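Local atomic coordinates of putative dioxygenase (1H-3-hydroxy-4-oxoquinaldine 2,4-dioxygenase) (Mycobacteroides abscessus subsp. abscessus, PDB entry 6RA3), a protein that cleaves the quinolone ring of the Pseudomonas quorum-sensing signal PQS with molecular oxygen, releasing N-octanoylanthranilate and carbon monoxide. Residues A[21-26]-A[47-52]; A[15-20]-A[51-56]; A[153-158]-A[245-250]; A[36-41]-A[91-96]. All coordinates share one frame; numbering follows the deposited sequence.

Contact 1: A[21-26]-A[47-52]; sequences PGPVFV and AAQRTV
Phe-25 O receives the N-H of Val-52 in a nearly linear bond of 2.8 Å (169° at the hydrogen), while the CA-H of Thr-51 approaches the same oxygen. At the other end of the same residue, Phe-25 N donates to Arg-50 O at 2.9 Å. One residue thus reaches two that lie two apart on its neighbour, the pattern of parallel strands, here 24-26 beside 51-52.

The face carrying Phe-25 and Thr-51 is aromatic and aliphatic. Gln-49 slants across the ring with its methylene groups, CG lying 3.5 Å from Phe-25 CE2, and Ala-48 CB meets the ring edge. Thr-51 OG1 also lies at that edge, in the ring plane, but its hydrogen bond goes to Gln-49 O (3.1 Å). A small hydroxyl suits this place because it bonds the backbone two residues earlier while standing beside the ring edge. Leu-264 of helix 253-266 and Leu-45 pack on the ring as well.

Valines fill the other face. Val-24 CG1, turned anti to the backbone N (chi1 177°), stands 3.9 Å from Val-52 CG2 and close to Arg-50 O. Val-24 CG2 leans on the aliphatic stem of Arg-50, 3.9 Å from CD. That stem is fully extended, which carries the guanidinium past the valines to its salt bridge with Asp-16. Beta-branched residues favour an extended backbone and fill the space between strands with methyls.

Strand 24-28, helix 42-48 and strand 51-54 form a beta-alpha-beta crossover, and this pairing of its two strands is a building unit of the alpha/beta hydrolase fold.

Contact 2: A[15-20]-A[51-56]; sequences DDQGHE and TVRVCW
Asp-15 and Arg-53 form the tight part of this contact. The arginine grips the carboxylate side-on: NH2 donates to Asp-15 OD1 at 2.6 Å, nearly straight at 172°, and NE donates to OD2 at 3.0 Å on the syn side. Asp-15 OD1 takes a second bond, from Gln-17 NE2 at 3.1 Å, which arrives from the opposite face of the carboxylate to Arg-53 NH2; Gln-17 OE1 in turn accepts from Arg-46. With chi1 72° the carboxylate sits between the backbone N and carbonyl carbon, which brings it toward the neighbouring strand. Three donors fix its rotation, and a buried aspartate suits a buried arginine. On this side a water bridges Thr-51 O and, weakly, Asp-15 OD2. The antiparallel backbones pair twice, Asp-15 with Arg-53 and Gln-17 with Thr-51, the shortest of the backbone bonds being Thr-51 N to Gln-17 O at 2.7 Å.

The other face is looser. Asp-16 OD1 merely touches Val-52 CG2 at 3.9 Å, and its carboxylate turns to Arg-50 and to Gly-174 of the second subunit.

Strand 10-17 runs antiparallel along strand 51-54, whose other edge pairs with strand 24-28, while Leu-42 of helix 42-48 covers the Gln-17, Thr-51 and Arg-53 face.

Contact 3: A[153-158]-A[245-250]; sequences QSWLAG and THFPGI
Stacking dominates where Trp-155 meets His-246. The two side chains run side by side and point the same way, and the imidazole lies over one face of the indole as an offset stack: the centroids of the five-membered ring and the imidazole are 4.0 Å apart, with planes at 25°. His-246 CD2 comes closest, 3.3 Å from Trp-155 CD1. Turning CG of His-246 anti to the backbone N (chi1 179°) lays the imidazole beside the indole, and a broad flat tryptophan suits the task of covering such a ring.

Hydrogen bonding is confined to the backbone across the contact. His-246 N donates to Trp-155 O at 3.0 Å, in the carbonyl plane and on a lone pair, with 165° at the hydrogen. The acceptor lies in the last turn of helix 144-156. Within the loop, Thr-245 OG1 accepts from Phe-247 N at 2.9 Å, an ST turn that shapes the chain just ahead of helix 248-251; the threonine hydroxyl also bonds Glu-251.

Apolar packing is supplied by Phe-247, which brings CE2 to 4.0 Å from Trp-155 CB. Separately, the Thr-245 methyl CG2 packs against a carbonyl oxygen, 3.8 Å from Leu-156 O.

The imidazole has another partner, for His-246 ND1 bonds Asp-121 OD1. His-246 acts as proton donor and acceptor, probably with Asp-121 as its acid partner. A catalytic histidine on the loop after the last strand is typical of the alpha/beta hydrolase fold; here helix 144-156, from the chain between strands 116-120 and 209-214, covers it.

Contact 4: A[36-41]-A[91-96]; sequences RAYDGM and VPIAHA
The phenol ring of Tyr-38 and the methyl branch of Ile-93 meet at a slant, Tyr-38 CE1 lying 3.9 Å from Ile-93 CG2. Two residues along on the same side of the strand, the imidazole of His-95 has Ala-96 CB over one face, 3.6 Å above the plane. Phe-247 meets that imidazole with its plane about 15° away, whereas His-246 and His-33 meet it steeply, at roughly 60°.

The hydroxyl of Tyr-38 reaches the backbone of strand 90-95. Its OH lies 3.3 Å from Ile-93 O and 3.7 Å from His-95 CB, yet its hydrogen-bond partner is Leu-28 O on the next strand. Tyrosine fits here because its ring spans the gap from loop to sheet while its polar tip ends where strand carbonyls are at hand. CG stands anti to the carbonyl carbon, which sends the ring toward the strand.

Further along the loop, Met-41 and Ile-93 reach for each other tip to tip, Met-41 CE being 4.1 Å from Ile-93 CD1. The methionine chain is bent at its last torsion, which presents the methyl to the isoleucine. A flexible methionine suits a stiffer, branched isoleucine at this junction, where Met-41 also packs on Pro-253 and Val-256, and Ile-93 on Phe-25 and Ala-260.

His-95 NE2 bonds the backbone oxygen of His-246, tying the strand end to the active-site loop. Ala-96, with a positive phi of 34° right after the strand and ahead of helix 99-109, sits where the nucleophile elbow of the alpha/beta hydrolase fold is expected, next to His-97, the probable substrate-binding residue.

Contacts 1, 2 and 4 belong to one central sheet, and contacts 1 and 2 share strand 51-54, paired in parallel on one side and antiparallel on the other. Contact 1 is partly buried and further from the chain's centre; contacts 2, 3 and 4 are buried, contact 4 nearest the centre. Chemistry follows place: backbone bonds and valines in contact 1, a salt bridge in contact 2, mostly apolar packing in contact 4, and stacked rings in contact 3 at the active site. Arg-50 to Asp-16 ties contacts 1 and 2, Arg-53 to Asp-39 ties 2 and 4, and the bond between His-95 and His-246 joins 4 to 3.

Contact 1: A[21-26]-A[47-52]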
loop_
_atom_site.group_PDB
_atom_site.type_symbol
_atom_site.label_atom_id
_atom_site.label_comp_id
_atom_site.label_asym_id
_atom_site.label_seq_id
_atom_site.Cartn_x
_atom_site.Cartn_y
_atom_site.Cartn_z
ATOM N N PRO A 21 -15.596 22.604 -2.031
ATOM C CA PRO A 21 -14.940 23.745 -2.676
ATOM C C PRO A 21 -14.238 24.652 -1.673
ATOM O O PRO A 21 -14.513 24.647 -0.466
ATOM C CB PRO A 21 -16.102 24.495 -3.358
ATOM C CG PRO A 21 -17.331 23.636 -3.142
ATOM C CD PRO A 21 -17.043 22.844 -1.906
ATOM N N GLY A 22 -13.333 25.465 -2.207
ATOM C CA GLY A 22 -12.558 26.368 -1.391
ATOM C C GLY A 22 -11.105 25.944 -1.364
ATOM O O GLY A 22 -10.680 25.081 -2.143
ATOM N N PRO A 23 -10.317 26.548 -0.467
ATOM C CA PRO A 23 -8.901 26.181 -0.371
ATOM C C PRO A 23 -8.709 24.747 0.080
ATOM O O PRO A 23 -9.462 24.222 0.906
ATOM C CB PRO A 23 -8.339 27.159 0.671
ATOM C CG PRO A 23 -9.292 28.294 0.684
ATOM C CD PRO A 23 -10.643 27.668 0.431
ATOM N N VAL A 24 -7.650 24.147 -0.452
ATOM C CA VAL A 24 -7.266 22.773 -0.163
ATOM C C VAL A 24 -6.364 22.765 1.068
ATOM O O VAL A 24 -5.434 23.575 1.176
ATOM C CB VAL A 24 -6.558 22.173 -1.391
ATOM C CG1 VAL A 24 -6.046 20.732 -1.144
ATOM C CG2 VAL A 24 -7.476 22.251 -2.599
ATOM N N PHE A 25 -6.628 21.859 2.006
ATOM C CA PHE A 25 -5.641 21.585 3.047
ATOM C C PHE A 25 -4.479 20.751 2.489
ATOM O O PHE A 25 -4.694 19.700 1.879
ATOM C CB PHE A 25 -6.282 20.860 4.211
ATOM C CG PHE A 25 -7.194 21.720 5.034
ATOM C CD1 PHE A 25 -6.781 22.969 5.477
ATOM C CD2 PHE A 25 -8.466 21.279 5.369
ATOM C CE1 PHE A 25 -7.612 23.758 6.249
ATOM C CE2 PHE A 25 -9.304 22.065 6.138
ATOM C CZ PHE A 25 -8.878 23.307 6.577
ATOM N N VAL A 26 -3.242 21.210 2.708
ATOM C CA VAL A 26 -2.044 20.472 2.299
ATOM C C VAL A 26 -1.233 20.192 3.554
ATOM O O VAL A 26 -0.738 21.121 4.212
ATOM C CB VAL A 26 -1.214 21.215 1.245
ATOM C CG1 VAL A 26 0.036 20.406 0.891
ATOM C CG2 VAL A 26 -2.021 21.476 0.003
ATOM N N ALA A 47 -13.420 15.964 5.663
ATOM C CA ALA A 47 -14.820 16.361 5.733
ATOM C C ALA A 47 -14.985 17.837 5.430
ATOM O O ALA A 47 -16.033 18.249 4.927
ATOM C CB ALA A 47 -15.391 16.037 7.107
ATOM N N ALA A 48 -13.952 18.642 5.688
ATOM C CA ALA A 48 -14.067 20.084 5.533
ATOM C C ALA A 48 -13.652 20.562 4.149
ATOM O O ALA A 48 -14.305 21.438 3.575
ATOM C CB ALA A 48 -13.228 20.779 6.618
ATOM N N GLN A 49 -12.591 19.996 3.582
ATOM C CA GLN A 49 -12.039 20.476 2.326
ATOM C C GLN A 49 -11.317 19.332 1.644
ATOM O O GLN A 49 -10.931 18.367 2.288
ATOM C CB GLN A 49 -11.018 21.610 2.518
ATOM C CG GLN A 49 -11.437 22.779 3.396
ATOM C CD GLN A 49 -12.483 23.684 2.742
ATOM O OE1 GLN A 49 -12.534 23.833 1.507
ATOM N NE2 GLN A 49 -13.320 24.298 3.580
ATOM N N ARG A 50 -11.093 19.478 0.346
ATOM C CA ARG A 50 -10.118 18.624 -0.306
ATOM C C ARG A 50 -8.836 18.721 0.486
ATOM O O ARG A 50 -8.351 19.824 0.756
ATOM C CB ARG A 50 -9.875 19.051 -1.750
ATOM C CG ARG A 50 -8.871 18.171 -2.547
ATOM C CD ARG A 50 -8.583 18.756 -3.926
ATOM N NE ARG A 50 -7.744 17.889 -4.727
ATOM C CZ ARG A 50 -7.341 18.162 -5.958
ATOM N NH1 ARG A 50 -7.677 19.287 -6.538
ATOM N NH2 ARG A 50 -6.593 17.286 -6.615
ATOM N N THR A 51 -8.333 17.565 0.910
ATOM C CA THR A 51 -7.100 17.453 1.675
ATOM C C THR A 51 -6.089 16.620 0.892
ATOM O O THR A 51 -6.396 15.501 0.467
ATOM C CB THR A 51 -7.407 16.829 3.021
ATOM O OG1 THR A 51 -8.264 17.719 3.744
ATOM C CG2 THR A 51 -6.117 16.554 3.822
ATOM N N VAL A 52 -4.900 17.186 0.678
ATOM C CA VAL A 52 -3.781 16.535 -0.008
ATOM C C VAL A 52 -2.680 16.379 1.033
ATOM O O VAL A 52 -2.144 17.382 1.527
ATOM C CB VAL A 52 -3.284 17.351 -1.216
ATOM C CG1 VAL A 52 -1.980 16.756 -1.794
ATOM C CG2 VAL A 52 -4.326 17.463 -2.285
#

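Contact 2: A[15-20]-A[51-56]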
loop_
_atom_site.group_PDB
_atom_site.type_symbol
_atom_site.label_atom_id
_atom_site.label_comp_id
_atom_site.label_asym_id
_atom_site.label_seq_id
_atom_site.Cartn_x
_atom_site.Cartn_y
_atom_site.Cartn_z
ATOM N N ASP A 15 -1.485 11.493 -0.859
ATOM C CA ASP A 15 -2.859 11.100 -1.150
ATOM C C ASP A 15 -3.744 12.341 -1.167
ATOM O O ASP A 15 -3.385 13.412 -0.667
ATOM C CB ASP A 15 -3.361 10.011 -0.194
ATOM C CG ASP A 15 -3.636 10.498 1.215
ATOM O OD1 ASP A 15 -4.174 9.672 1.989
ATOM O OD2 ASP A 15 -3.344 11.671 1.551
ATOM N N ASP A 16 -4.891 12.181 -1.809
ATOM C CA ASP A 16 -5.772 13.275 -2.206
ATOM C C ASP A 16 -7.192 12.816 -1.901
ATOM O O ASP A 16 -7.659 11.855 -2.508
ATOM C CB ASP A 16 -5.562 13.569 -3.689
ATOM C CG ASP A 16 -6.601 14.488 -4.269
ATOM O OD1 ASP A 16 -7.296 15.150 -3.466
ATOM O OD2 ASP A 16 -6.708 14.541 -5.534
ATOM N N GLN A 17 -7.862 13.476 -0.949
ATOM C CA GLN A 17 -9.161 13.058 -0.429
ATOM C C GLN A 17 -10.057 14.284 -0.263
ATOM O O GLN A 17 -9.591 15.328 0.206
ATOM C CB GLN A 17 -9.020 12.333 0.922
ATOM C CG GLN A 17 -8.176 11.067 0.876
ATOM C CD GLN A 17 -8.356 10.192 2.085
ATOM O OE1 GLN A 17 -9.479 9.907 2.518
ATOM N NE2 GLN A 17 -7.254 9.745 2.640
ATOM N N GLY A 18 -11.324 14.163 -0.651
ATOM C CA GLY A 18 -12.355 15.187 -0.482
ATOM C C GLY A 18 -12.589 16.010 -1.738
ATOM O O GLY A 18 -11.710 16.150 -2.598
ATOM N N HIS A 19 -13.821 16.567 -1.870
ATOM C CA HIS A 19 -14.121 17.422 -3.012
ATOM C C HIS A 19 -14.861 18.712 -2.660
ATOM O O HIS A 19 -15.323 19.408 -3.570
ATOM C CB HIS A 19 -14.919 16.635 -4.065
ATOM C CG HIS A 19 -14.068 15.748 -4.924
ATOM N ND1 HIS A 19 -13.838 14.419 -4.636
ATOM C CD2 HIS A 19 -13.387 16.006 -6.065
ATOM C CE1 HIS A 19 -13.061 13.894 -5.568
ATOM N NE2 HIS A 19 -12.768 14.839 -6.444
ATOM N N GLU A 20 -14.974 19.070 -1.400
ATOM C CA GLU A 20 -15.591 20.339 -1.044
ATOM C C GLU A 20 -14.913 21.484 -1.787
ATOM O O GLU A 20 -13.752 21.345 -2.188
ATOM C CB GLU A 20 -15.512 20.553 0.459
ATOM C CG GLU A 20 -16.363 19.566 1.238
ATOM C CD GLU A 20 -17.865 19.725 0.919
ATOM O OE1 GLU A 20 -18.257 20.823 0.459
ATOM O OE2 GLU A 20 -18.637 18.757 1.110
ATOM N N THR A 51 -8.333 17.565 0.910
ATOM C CA THR A 51 -7.100 17.453 1.675
ATOM C C THR A 51 -6.089 16.620 0.892
ATOM O O THR A 51 -6.396 15.501 0.467
ATOM C CB THR A 51 -7.407 16.829 3.021
ATOM O OG1 THR A 51 -8.264 17.719 3.744
ATOM C CG2 THR A 51 -6.117 16.554 3.822
ATOM N N VAL A 52 -4.900 17.186 0.678
ATOM C CA VAL A 52 -3.781 16.535 -0.008
ATOM C C VAL A 52 -2.680 16.379 1.033
ATOM O O VAL A 52 -2.144 17.382 1.527
ATOM C CB VAL A 52 -3.284 17.351 -1.216
ATOM C CG1 VAL A 52 -1.980 16.756 -1.794
ATOM C CG2 VAL A 52 -4.326 17.463 -2.285
ATOM N N ARG A 53 -2.371 15.143 1.402
ATOM C CA ARG A 53 -1.273 14.875 2.326
ATOM C C ARG A 53 -0.015 14.589 1.514
ATOM O O ARG A 53 -0.047 13.779 0.584
ATOM C CB ARG A 53 -1.591 13.710 3.256
ATOM C CG ARG A 53 -2.810 13.898 4.116
ATOM C CD ARG A 53 -2.890 12.829 5.173
ATOM N NE ARG A 53 -3.191 11.544 4.546
ATOM C CZ ARG A 53 -3.128 10.368 5.154
ATOM N NH1 ARG A 53 -2.763 10.276 6.427
ATOM N NH2 ARG A 53 -3.447 9.276 4.478
ATOM N N VAL A 54 1.082 15.281 1.837
ATOM C CA VAL A 54 2.273 15.280 0.998
ATOM C C VAL A 54 3.452 14.734 1.789
ATOM O O VAL A 54 3.670 15.103 2.944
ATOM C CB VAL A 54 2.602 16.685 0.466
ATOM C CG1 VAL A 54 3.919 16.665 -0.287
ATOM C CG2 VAL A 54 1.506 17.191 -0.425
ATOM N N CYS A 55 4.216 13.862 1.144
ATOM C CA CYS A 55 5.455 13.327 1.687
ATOM C C CYS A 55 6.623 14.088 1.075
ATOM O O CYS A 55 6.561 14.498 -0.081
ATOM C CB CYS A 55 5.597 11.833 1.362
ATOM S SG CYS A 55 4.485 10.705 2.204
ATOM N N TRP A 56 7.679 14.303 1.868
ATOM C CA TRP A 56 8.924 14.830 1.318
ATOM C C TRP A 56 9.600 13.793 0.415
ATOM O O TRP A 56 9.384 12.585 0.543
ATOM C CB TRP A 56 9.888 15.214 2.446
ATOM C CG TRP A 56 9.297 16.087 3.489
ATOM C CD1 TRP A 56 9.194 15.819 4.828
ATOM C CD2 TRP A 56 8.715 17.378 3.286
ATOM N NE1 TRP A 56 8.590 16.872 5.467
ATOM C CE2 TRP A 56 8.282 17.838 4.538
ATOM C CE3 TRP A 56 8.526 18.192 2.159
ATOM C CZ2 TRP A 56 7.661 19.080 4.701
ATOM C CZ3 TRP A 56 7.900 19.414 2.324
ATOM C CH2 TRP A 56 7.500 19.855 3.588
HETATM O O HOH W 1 -5.677 12.760 2.034
#

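Contact 3: A[153-158]-A[245-250]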
loop_
_atom_site.group_PDB
_atom_site.type_symbol
_atom_site.label_atom_id
_atom_site.label_comp_id
_atom_site.label_asym_id
_atom_site.label_seq_id
_atom_site.Cartn_x
_atom_site.Cartn_y
_atom_site.Cartn_z
ATOM N N GLN A 153 12.819 11.430 23.310
ATOM C CA GLN A 153 12.378 11.413 24.705
ATOM C C GLN A 153 11.861 12.783 25.145
ATOM O O GLN A 153 10.874 12.863 25.884
ATOM C CB GLN A 153 13.507 10.942 25.618
ATOM C CG GLN A 153 13.408 9.458 26.010
ATOM C CD GLN A 153 12.960 8.546 24.864
ATOM O OE1 GLN A 153 11.878 7.942 24.922
ATOM N NE2 GLN A 153 13.794 8.430 23.825
ATOM N N SER A 154 12.495 13.875 24.680
ATOM C CA SER A 154 11.999 15.210 25.026
ATOM C C SER A 154 10.731 15.569 24.242
ATOM O O SER A 154 9.916 16.377 24.711
ATOM C CB SER A 154 13.100 16.268 24.813
ATOM O OG SER A 154 13.404 16.506 23.447
ATOM N N TRP A 155 10.545 14.975 23.057
ATOM C CA TRP A 155 9.310 15.155 22.292
ATOM C C TRP A 155 8.123 14.455 22.963
ATOM O O TRP A 155 6.995 14.971 22.957
ATOM C CB TRP A 155 9.525 14.624 20.876
ATOM C CG TRP A 155 10.448 15.472 20.035
ATOM C CD1 TRP A 155 10.819 16.764 20.266
ATOM C CD2 TRP A 155 11.110 15.078 18.823
ATOM N NE1 TRP A 155 11.669 17.202 19.272
ATOM C CE2 TRP A 155 11.867 16.182 18.380
ATOM C CE3 TRP A 155 11.133 13.896 18.071
ATOM C CZ2 TRP A 155 12.637 16.146 17.216
ATOM C CZ3 TRP A 155 11.908 13.860 16.923
ATOM C CH2 TRP A 155 12.647 14.986 16.506
ATOM N N LEU A 156 8.362 13.282 23.554
ATOM C CA LEU A 156 7.318 12.549 24.267
ATOM C C LEU A 156 7.000 13.179 25.621
ATOM O O LEU A 156 5.837 13.186 26.044
ATOM C CB LEU A 156 7.745 11.089 24.481
ATOM C CG LEU A 156 8.000 10.212 23.267
ATOM C CD1 LEU A 156 8.370 8.826 23.720
ATOM C CD2 LEU A 156 6.758 10.175 22.371
ATOM N N ALA A 157 8.026 13.661 26.326
ATOM C CA ALA A 157 7.856 14.288 27.636
ATOM C C ALA A 157 7.113 13.360 28.594
ATOM O O ALA A 157 6.305 13.796 29.416
ATOM C CB ALA A 157 7.133 15.626 27.505
ATOM N N GLY A 158 7.377 12.061 28.479
ATOM C CA GLY A 158 6.648 11.091 29.269
ATOM C C GLY A 158 5.135 11.170 29.096
ATOM O O GLY A 158 4.405 11.329 30.077
ATOM N N THR A 245 3.080 16.696 24.356
ATOM C CA THR A 245 4.056 16.239 23.386
ATOM C C THR A 245 4.299 17.308 22.330
ATOM O O THR A 245 3.550 18.278 22.185
ATOM C CB THR A 245 3.596 14.933 22.730
ATOM O OG1 THR A 245 2.669 15.227 21.676
ATOM C CG2 THR A 245 2.934 14.024 23.735
ATOM N N HIS A 246 5.380 17.097 21.595
ATOM C CA HIS A 246 5.779 17.824 20.399
ATOM C C HIS A 246 4.863 17.531 19.221
ATOM O O HIS A 246 5.083 18.085 18.142
ATOM C CB HIS A 246 7.251 17.428 20.107
ATOM C CG HIS A 246 7.884 18.047 18.886
ATOM N ND1 HIS A 246 7.894 19.403 18.636
ATOM C CD2 HIS A 246 8.615 17.483 17.891
ATOM C CE1 HIS A 246 8.566 19.644 17.523
ATOM N NE2 HIS A 246 9.017 18.496 17.051
ATOM N N PHE A 247 3.838 16.687 19.396
ATOM C CA PHE A 247 3.008 16.196 18.291
ATOM C C PHE A 247 1.546 16.580 18.505
ATOM O O PHE A 247 0.689 15.713 18.722
ATOM C CB PHE A 247 3.151 14.680 18.145
ATOM C CG PHE A 247 4.547 14.248 17.812
ATOM C CD1 PHE A 247 5.092 14.535 16.575
ATOM C CD2 PHE A 247 5.326 13.587 18.747
ATOM C CE1 PHE A 247 6.383 14.165 16.274
ATOM C CE2 PHE A 247 6.622 13.206 18.443
ATOM C CZ PHE A 247 7.142 13.497 17.212
ATOM N N PRO A 248 1.223 17.872 18.436
ATOM C CA PRO A 248 -0.173 18.272 18.677
ATOM C C PRO A 248 -1.140 17.711 17.638
ATOM O O PRO A 248 -2.262 17.320 17.989
ATOM C CB PRO A 248 -0.105 19.804 18.647
ATOM C CG PRO A 248 1.124 20.144 17.873
ATOM C CD PRO A 248 2.088 19.009 18.081
ATOM N N GLY A 249 -0.729 17.650 16.367
ATOM C CA GLY A 249 -1.575 17.069 15.327
ATOM C C GLY A 249 -1.931 15.608 15.553
ATOM O O GLY A 249 -2.972 15.142 15.079
ATOM N N ILE A 250 -1.096 14.871 16.279
ATOM C CA ILE A 250 -1.358 13.470 16.581
ATOM C C ILE A 250 -1.965 13.313 17.961
ATOM O O ILE A 250 -2.803 12.437 18.181
ATOM C CB ILE A 250 -0.066 12.622 16.473
ATOM C CG1 ILE A 250 0.630 12.835 15.128
ATOM C CG2 ILE A 250 -0.396 11.134 16.731
ATOM C CD1 ILE A 250 1.972 12.129 15.018
#

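Contact 4: A[36-41]-A[91-96]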
loop_
_atom_site.group_PDB
_atom_site.type_symbol
_atom_site.label_atom_id
_atom_site.label_comp_id
_atom_site.label_asym_id
_atom_site.label_seq_id
_atom_site.Cartn_x
_atom_site.Cartn_y
_atom_site.Cartn_z
ATOM N N ARG A 36 1.380 9.634 7.446
ATOM C CA ARG A 36 0.767 9.068 8.646
ATOM C C ARG A 36 0.837 9.998 9.854
ATOM O O ARG A 36 0.174 9.726 10.866
ATOM C CB ARG A 36 1.427 7.747 9.052
ATOM C CG ARG A 36 1.525 6.675 7.946
ATOM C CD ARG A 36 2.285 5.415 8.429
ATOM N NE ARG A 36 1.564 4.771 9.536
ATOM C CZ ARG A 36 0.792 3.682 9.434
ATOM N NH1 ARG A 36 0.623 3.063 8.266
ATOM N NH2 ARG A 36 0.181 3.198 10.519
ATOM N N ALA A 37 1.656 11.048 9.806
ATOM C CA ALA A 37 1.605 12.058 10.857
ATOM C C ALA A 37 0.224 12.705 10.937
ATOM O O ALA A 37 -0.095 13.342 11.950
ATOM C CB ALA A 37 2.666 13.143 10.635
ATOM N N TYR A 38 -0.594 12.554 9.891
ATOM C CA TYR A 38 -1.890 13.218 9.788
ATOM C C TYR A 38 -3.045 12.232 9.706
ATOM O O TYR A 38 -4.165 12.638 9.404
ATOM C CB TYR A 38 -1.900 14.160 8.594
ATOM C CG TYR A 38 -0.992 15.345 8.825
ATOM C CD1 TYR A 38 -1.460 16.481 9.476
ATOM C CD2 TYR A 38 0.337 15.317 8.435
ATOM C CE1 TYR A 38 -0.645 17.570 9.700
ATOM C CE2 TYR A 38 1.176 16.413 8.652
ATOM C CZ TYR A 38 0.672 17.534 9.297
ATOM O OH TYR A 38 1.473 18.627 9.537
ATOM N N ASP A 39 -2.814 10.954 10.022
ATOM C CA ASP A 39 -3.916 9.993 10.069
ATOM C C ASP A 39 -4.990 10.439 11.049
ATOM O O ASP A 39 -6.184 10.267 10.787
ATOM C CB ASP A 39 -3.418 8.609 10.477
ATOM C CG ASP A 39 -2.802 7.828 9.315
ATOM O OD1 ASP A 39 -2.945 8.266 8.154
ATOM O OD2 ASP A 39 -2.173 6.786 9.578
ATOM N N GLY A 40 -4.585 10.972 12.208
ATOM C CA GLY A 40 -5.556 11.339 13.225
ATOM C C GLY A 40 -6.423 12.513 12.817
ATOM O O GLY A 40 -7.612 12.550 13.133
ATOM N N MET A 41 -5.829 13.502 12.143
ATOM C CA MET A 41 -6.539 14.698 11.714
ATOM C C MET A 41 -7.306 14.479 10.419
ATOM O O MET A 41 -8.265 15.210 10.143
ATOM C CB MET A 41 -5.553 15.855 11.487
ATOM C CG MET A 41 -4.967 16.523 12.773
ATOM S SD MET A 41 -3.679 17.726 12.383
ATOM C CE MET A 41 -4.478 18.894 11.325
ATOM N N VAL A 91 -4.001 25.827 1.814
ATOM C CA VAL A 91 -3.593 26.187 3.159
ATOM C C VAL A 91 -2.656 25.102 3.666
ATOM O O VAL A 91 -3.102 24.051 4.127
ATOM C CB VAL A 91 -4.811 26.342 4.086
ATOM C CG1 VAL A 91 -4.378 26.407 5.526
ATOM C CG2 VAL A 91 -5.606 27.571 3.696
ATOM N N PRO A 92 -1.338 25.332 3.623
ATOM C CA PRO A 92 -0.406 24.385 4.244
ATOM C C PRO A 92 -0.650 24.215 5.735
ATOM O O PRO A 92 -0.892 25.179 6.457
ATOM C CB PRO A 92 0.962 25.012 3.980
ATOM C CG PRO A 92 0.782 25.871 2.798
ATOM C CD PRO A 92 -0.636 26.347 2.804
ATOM N N ILE A 93 -0.603 22.963 6.178
ATOM C CA ILE A 93 -0.512 22.582 7.578
ATOM C C ILE A 93 0.815 21.838 7.724
ATOM O O ILE A 93 1.018 20.814 7.061
ATOM C CB ILE A 93 -1.685 21.691 8.020
ATOM C CG1 ILE A 93 -3.044 22.329 7.665
ATOM C CG2 ILE A 93 -1.587 21.358 9.533
ATOM C CD1 ILE A 93 -4.266 21.513 8.199
ATOM N N ALA A 94 1.715 22.334 8.592
ATOM C CA ALA A 94 3.109 21.865 8.613
ATOM C C ALA A 94 3.595 21.572 10.026
ATOM O O ALA A 94 3.484 22.420 10.924
ATOM C CB ALA A 94 4.021 22.895 7.950
ATOM N N HIS A 95 4.185 20.388 10.215
ATOM C CA HIS A 95 4.643 19.966 11.527
ATOM C C HIS A 95 6.098 20.354 11.757
ATOM O O HIS A 95 6.963 20.102 10.905
ATOM C CB HIS A 95 4.509 18.469 11.722
ATOM C CG HIS A 95 5.038 18.010 13.038
ATOM N ND1 HIS A 95 6.280 17.430 13.177
ATOM C CD2 HIS A 95 4.512 18.083 14.283
ATOM C CE1 HIS A 95 6.479 17.132 14.445
ATOM N NE2 HIS A 95 5.421 17.518 15.136
ATOM N N ALA A 96 6.354 20.920 12.938
ATOM C CA ALA A 96 7.672 21.395 13.341
ATOM C C ALA A 96 8.441 21.933 12.145
ATOM O O ALA A 96 7.985 22.847 11.453
ATOM C CB ALA A 96 8.447 20.280 14.041
#